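Local coordinates for uncharacterized protein (Thermus thermophilus HB8, PDB 6SCE) that is a CARF-domain DNA nuclease of Type III CRISPR defence, activated by cyclic oligoadenylate, at residues 97-109 / 118-130. Residues are numbered along the deposited sequence; the frame is centred on the assembly and turned at random.
Sequences LGHWRRPGARVFL and APRALFLWPREEE
Val107 meets Leu124 and Trp125 together at a classic beta bulge in the antiparallel hairpin formed by strands 105-111 and 120-125, at one side of the mixed N-terminal sheet, with 105-111 next to the parallel strand 81-84. Its carbonyl O takes a nearly straight bond from Leu124 N (2.8 Å, 173°) and a weak one from Trp125 N, while Val107 N binds Trp125 O. Past the bulge, Leu109 and Leu122 form a hydrogen-bonded pair, bonded N to O in both directions. The closely packed part is the leucine face, where Leu109 and Leu122 are buried: helix 384-393 touches both and Leu124, whose CD1 makes a van der Waals contact with Leu97 CD1 (4.0 Å). The Phe108 and Phe123 side chains run side by side on the other face, ring planes 28° apart and offset so far that the rings scarcely overlap, with Phe108 CB 3.6 Å from Phe123 CD1.

Toward solvent, Arg101, Arg102 and Trp125 are partly exposed and Pro126 is exposed. A chi1 of -176° lays the indole against the backbone of Arg101 and Arg102; Arg101 CA sits over the five-membered ring in a CH-pi contact, Pro126 CB over the opposite face. Replacing Trp125 by alanine would probably cost the Arg102 carbonyl its indole donor and open a gap beside Arg101. That bond, Trp125 NE1 to Arg102 O, spans 3.0 Å and enters from above the carbonyl plane.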
loop_
_atom_site.group_PDB
_atom_site.type_symbol
_atom_site.label_atom_id
_atom_site.label_comp_id
_atom_site.label_asym_id
_atom_site.label_seq_id
_atom_site.Cartn_x
_atom_site.Cartn_y
_atom_site.Cartn_z
ATOM N N LEU A 97 4.658 14.434 -18.644
ATOM C CA LEU A 97 5.612 15.512 -18.430
ATOM C C LEU A 97 6.511 15.650 -19.666
ATOM O O LEU A 97 6.797 16.777 -20.092
ATOM C CB LEU A 97 6.476 15.286 -17.226
ATOM C CG LEU A 97 7.571 16.313 -16.948
ATOM C CD1 LEU A 97 6.997 17.702 -16.721
ATOM C CD2 LEU A 97 8.386 15.857 -15.761
ATOM N N GLY A 98 6.940 14.521 -20.235
ATOM C CA GLY A 98 7.774 14.577 -21.469
ATOM C C GLY A 98 7.078 15.351 -22.591
ATOM O O GLY A 98 7.692 16.157 -23.265
ATOM N N HIS A 99 5.792 15.095 -22.769
ATOM C CA HIS A 99 5.014 15.640 -23.860
ATOM C C HIS A 99 4.612 17.098 -23.636
ATOM O O HIS A 99 4.648 17.905 -24.577
ATOM C CB HIS A 99 3.772 14.776 -24.054
ATOM C CG HIS A 99 2.856 15.237 -25.153
ATOM N ND1 HIS A 99 3.033 14.893 -26.481
ATOM C CD2 HIS A 99 1.746 16.011 -25.115
ATOM C CE1 HIS A 99 2.073 15.432 -27.205
ATOM N NE2 HIS A 99 1.280 16.118 -26.405
ATOM N N TRP A 100 4.252 17.445 -22.396
ATOM C CA TRP A 100 3.593 18.715 -22.106
ATOM C C TRP A 100 4.529 19.839 -21.718
ATOM O O TRP A 100 4.079 20.960 -21.460
ATOM C CB TRP A 100 2.431 18.524 -21.084
ATOM C CG TRP A 100 1.241 17.908 -21.727
ATOM C CD1 TRP A 100 0.787 16.648 -21.571
ATOM C CD2 TRP A 100 0.398 18.521 -22.682
ATOM N NE1 TRP A 100 -0.308 16.442 -22.346
ATOM C CE2 TRP A 100 -0.555 17.585 -23.057
ATOM C CE3 TRP A 100 0.369 19.790 -23.268
ATOM C CZ2 TRP A 100 -1.547 17.857 -23.988
ATOM C CZ3 TRP A 100 -0.622 20.056 -24.203
ATOM C CH2 TRP A 100 -1.551 19.110 -24.548
ATOM N N ARG A 101 5.820 19.580 -21.713
ATOM C CA ARG A 101 6.788 20.665 -21.581
ATOM C C ARG A 101 6.875 21.350 -22.940
ATOM O O ARG A 101 7.781 21.099 -23.734
ATOM C CB ARG A 101 8.137 20.150 -21.102
ATOM C CG ARG A 101 8.123 19.815 -19.611
ATOM C CD ARG A 101 9.475 19.331 -19.076
ATOM N NE ARG A 101 9.882 18.082 -19.704
ATOM C CZ ARG A 101 10.900 17.334 -19.295
ATOM N NH1 ARG A 101 11.623 17.703 -18.248
ATOM N NH2 ARG A 101 11.196 16.210 -19.931
ATOM N N ARG A 102 5.890 22.187 -23.210
ATOM C CA ARG A 102 5.789 22.867 -24.495
ATOM C C ARG A 102 5.122 24.228 -24.306
ATOM O O ARG A 102 4.494 24.477 -23.269
ATOM C CB ARG A 102 4.958 22.030 -25.454
ATOM C CG ARG A 102 3.544 21.742 -24.966
ATOM C CD ARG A 102 2.721 21.025 -26.016
ATOM N NE ARG A 102 3.395 19.798 -26.397
ATOM C CZ ARG A 102 3.141 19.080 -27.485
ATOM N NH1 ARG A 102 2.179 19.428 -28.340
ATOM N NH2 ARG A 102 3.865 17.979 -27.715
ATOM N N PRO A 103 5.243 25.114 -25.315
ATOM C CA PRO A 103 4.558 26.393 -25.214
ATOM C C PRO A 103 3.061 26.201 -25.164
ATOM O O PRO A 103 2.503 25.260 -25.762
ATOM C CB PRO A 103 4.985 27.136 -26.507
ATOM C CG PRO A 103 6.273 26.499 -26.898
ATOM C CD PRO A 103 6.125 25.052 -26.502
ATOM N N GLY A 104 2.410 27.093 -24.436
ATOM C CA GLY A 104 0.967 27.051 -24.283
ATOM C C GLY A 104 0.515 26.129 -23.139
ATOM O O GLY A 104 -0.691 25.886 -22.988
ATOM N N ALA A 105 1.457 25.645 -22.330
ATOM C CA ALA A 105 1.148 24.651 -21.271
ATOM C C ALA A 105 1.761 25.024 -19.957
ATOM O O ALA A 105 2.877 25.506 -19.903
ATOM C CB ALA A 105 1.623 23.271 -21.675
ATOM N N ARG A 106 1.001 24.860 -18.879
ATOM C CA ARG A 106 1.540 24.986 -17.534
ATOM C C ARG A 106 1.343 23.590 -16.937
ATOM O O ARG A 106 0.250 23.059 -16.993
ATOM C CB ARG A 106 0.809 26.032 -16.715
ATOM C CG ARG A 106 1.122 27.486 -17.133
ATOM C CD ARG A 106 0.399 28.529 -16.293
ATOM N NE ARG A 106 0.660 29.909 -16.748
ATOM C CZ ARG A 106 0.068 30.504 -17.793
ATOM N NH1 ARG A 106 -0.855 29.882 -18.534
ATOM N NH2 ARG A 106 0.404 31.753 -18.118
ATOM N N VAL A 107 2.396 23.015 -16.375
ATOM C CA VAL A 107 2.338 21.648 -15.862
ATOM C C VAL A 107 2.615 21.693 -14.374
ATOM O O VAL A 107 3.545 22.354 -13.924
ATOM C CB VAL A 107 3.374 20.755 -16.560
ATOM C CG1 VAL A 107 3.276 19.313 -16.062
ATOM C CG2 VAL A 107 3.167 20.807 -18.068
ATOM N N PHE A 108 1.793 20.982 -13.597
ATOM C CA PHE A 108 1.937 21.025 -12.162
ATOM C C PHE A 108 1.451 19.736 -11.491
ATOM O O PHE A 108 0.874 18.876 -12.135
ATOM C CB PHE A 108 1.206 22.249 -11.604
ATOM C CG PHE A 108 -0.297 22.152 -11.613
ATOM C CD1 PHE A 108 -1.018 22.334 -12.777
ATOM C CD2 PHE A 108 -0.991 21.978 -10.429
ATOM C CE1 PHE A 108 -2.395 22.264 -12.787
ATOM C CE2 PHE A 108 -2.376 21.924 -10.418
ATOM C CZ PHE A 108 -3.081 22.090 -11.604
ATOM N N LEU A 109 1.751 19.638 -10.211
ATOM C CA LEU A 109 1.314 18.543 -9.319
ATOM C C LEU A 109 0.694 19.205 -8.112
ATOM O O LEU A 109 1.025 20.357 -7.807
ATOM C CB LEU A 109 2.542 17.809 -8.756
ATOM C CG LEU A 109 3.609 17.299 -9.669
ATOM C CD1 LEU A 109 4.727 16.656 -8.896
ATOM C CD2 LEU A 109 2.915 16.293 -10.589
ATOM N N ALA A 118 -0.683 22.191 4.761
ATOM C CA ALA A 118 -1.560 22.364 3.617
ATOM C C ALA A 118 -0.853 21.741 2.418
ATOM O O ALA A 118 0.389 21.717 2.364
ATOM C CB ALA A 118 -1.837 23.834 3.341
ATOM N N PRO A 119 -1.624 21.272 1.440
ATOM C CA PRO A 119 -0.977 20.793 0.192
ATOM C C PRO A 119 -0.208 21.897 -0.511
ATOM O O PRO A 119 -0.477 23.082 -0.264
ATOM C CB PRO A 119 -2.152 20.365 -0.685
ATOM C CG PRO A 119 -3.287 20.181 0.249
ATOM C CD PRO A 119 -3.084 21.157 1.377
ATOM N N ARG A 120 0.736 21.512 -1.367
ATOM C CA ARG A 120 1.517 22.439 -2.177
ATOM C C ARG A 120 1.255 22.203 -3.648
ATOM O O ARG A 120 1.047 21.067 -4.057
ATOM C CB ARG A 120 2.998 22.216 -1.920
ATOM C CG ARG A 120 3.413 22.339 -0.464
ATOM C CD ARG A 120 4.891 22.029 -0.294
ATOM N NE ARG A 120 5.216 22.001 1.114
ATOM C CZ ARG A 120 6.377 22.352 1.639
ATOM N NH1 ARG A 120 7.373 22.770 0.874
ATOM N NH2 ARG A 120 6.528 22.275 2.946
ATOM N N ALA A 121 1.255 23.269 -4.439
ATOM C CA ALA A 121 1.340 23.137 -5.893
ATOM C C ALA A 121 2.804 23.165 -6.283
ATOM O O ALA A 121 3.543 24.078 -5.885
ATOM C CB ALA A 121 0.604 24.287 -6.579
ATOM N N LEU A 122 3.235 22.192 -7.060
ATOM C CA LEU A 122 4.576 22.244 -7.647
ATOM C C LEU A 122 4.429 22.457 -9.119
ATOM O O LEU A 122 3.893 21.597 -9.823
ATOM C CB LEU A 122 5.336 20.961 -7.391
ATOM C CG LEU A 122 5.421 20.446 -5.965
ATOM C CD1 LEU A 122 6.473 19.352 -5.952
ATOM C CD2 LEU A 122 5.764 21.524 -4.966
ATOM N N PHE A 123 4.826 23.630 -9.596
ATOM C CA PHE A 123 4.799 23.902 -11.023
ATOM C C PHE A 123 6.111 23.427 -11.581
ATOM O O PHE A 123 7.167 23.690 -11.016
ATOM C CB PHE A 123 4.533 25.391 -11.310
ATOM C CG PHE A 123 3.177 25.819 -10.879
ATOM C CD1 PHE A 123 2.098 25.692 -11.731
ATOM C CD2 PHE A 123 2.955 26.247 -9.581
ATOM C CE1 PHE A 123 0.829 26.027 -11.315
ATOM C CE2 PHE A 123 1.682 26.594 -9.169
ATOM C CZ PHE A 123 0.623 26.458 -10.035
ATOM N N LEU A 124 6.028 22.661 -12.658
ATOM C CA LEU A 124 7.180 22.050 -13.293
ATOM C C LEU A 124 7.539 22.747 -14.603
ATOM O O LEU A 124 8.660 22.663 -15.036
ATOM C CB LEU A 124 6.886 20.583 -13.593
ATOM C CG LEU A 124 6.383 19.762 -12.387
ATOM C CD1 LEU A 124 6.327 18.305 -12.778
ATOM C CD2 LEU A 124 7.271 19.955 -11.186
ATOM N N TRP A 125 6.578 23.432 -15.207
ATOM C CA TRP A 125 6.746 24.026 -16.537
ATOM C C TRP A 125 5.708 25.152 -16.706
ATOM O O TRP A 125 4.571 24.980 -16.283
ATOM C CB TRP A 125 6.510 22.962 -17.590
ATOM C CG TRP A 125 6.743 23.451 -18.967
ATOM C CD1 TRP A 125 5.811 23.913 -19.851
ATOM C CD2 TRP A 125 8.003 23.567 -19.610
ATOM N NE1 TRP A 125 6.416 24.286 -21.018
ATOM C CE2 TRP A 125 7.765 24.102 -20.896
ATOM C CE3 TRP A 125 9.312 23.268 -19.228
ATOM C CZ2 TRP A 125 8.785 24.335 -21.807
ATOM C CZ3 TRP A 125 10.334 23.513 -20.140
ATOM C CH2 TRP A 125 10.057 24.034 -21.414
ATOM N N PRO A 126 6.059 26.301 -17.298
ATOM C CA PRO A 126 7.364 26.581 -17.910
ATOM C C PRO A 126 8.449 26.943 -16.902
ATOM O O PRO A 126 9.620 26.965 -17.246
ATOM C CB PRO A 126 7.052 27.777 -18.844
ATOM C CG PRO A 126 5.924 28.477 -18.192
ATOM C CD PRO A 126 5.091 27.385 -17.536
ATOM N N ARG A 127 8.072 27.213 -15.665
ATOM C CA ARG A 127 9.041 27.586 -14.650
ATOM C C ARG A 127 8.819 26.748 -13.414
ATOM O O ARG A 127 7.685 26.479 -13.047
ATOM C CB ARG A 127 8.886 29.053 -14.273
ATOM C CG ARG A 127 9.451 30.007 -15.312
ATOM C CD ARG A 127 9.247 31.458 -14.878
ATOM N NE ARG A 127 7.823 31.790 -14.770
ATOM C CZ ARG A 127 7.005 32.017 -15.802
ATOM N NH1 ARG A 127 7.443 31.959 -17.059
ATOM N NH2 ARG A 127 5.724 32.297 -15.574
ATOM N N GLU A 128 9.900 26.370 -12.759
ATOM C CA GLU A 128 9.808 25.679 -11.477
ATOM C C GLU A 128 9.462 26.630 -10.352
ATOM O O GLU A 128 10.219 27.540 -10.042
ATOM C CB GLU A 128 11.104 24.935 -11.155
ATOM C CG GLU A 128 11.261 23.669 -11.976
ATOM C CD GLU A 128 12.134 22.639 -11.281
ATOM O OE1 GLU A 128 13.222 23.039 -10.801
ATOM O OE2 GLU A 128 11.713 21.450 -11.216
ATOM N N GLU A 129 8.311 26.396 -9.729
ATOM C CA GLU A 129 7.785 27.269 -8.690
ATOM C C GLU A 129 7.010 26.362 -7.768
ATOM O O GLU A 129 6.438 25.375 -8.208
ATOM C CB GLU A 129 6.788 28.288 -9.257
ATOM C CG GLU A 129 7.377 29.412 -10.088
ATOM C CD GLU A 129 6.308 30.242 -10.782
ATOM O OE1 GLU A 129 5.109 30.110 -10.431
ATOM O OE2 GLU A 129 6.673 31.018 -11.686
ATOM N N GLU A 130 6.947 26.714 -6.502
ATOM C CA GLU A 130 6.137 25.969 -5.561
ATOM C C GLU A 130 5.329 26.996 -4.753
ATOM O O GLU A 130 5.820 28.097 -4.507
ATOM C CB GLU A 130 7.098 25.148 -4.705
ATOM C CG GLU A 130 6.524 24.489 -3.479
ATOM C CD GLU A 130 7.610 23.945 -2.576
ATOM O OE1 GLU A 130 8.658 23.501 -3.085
ATOM O OE2 GLU A 130 7.416 23.964 -1.352
#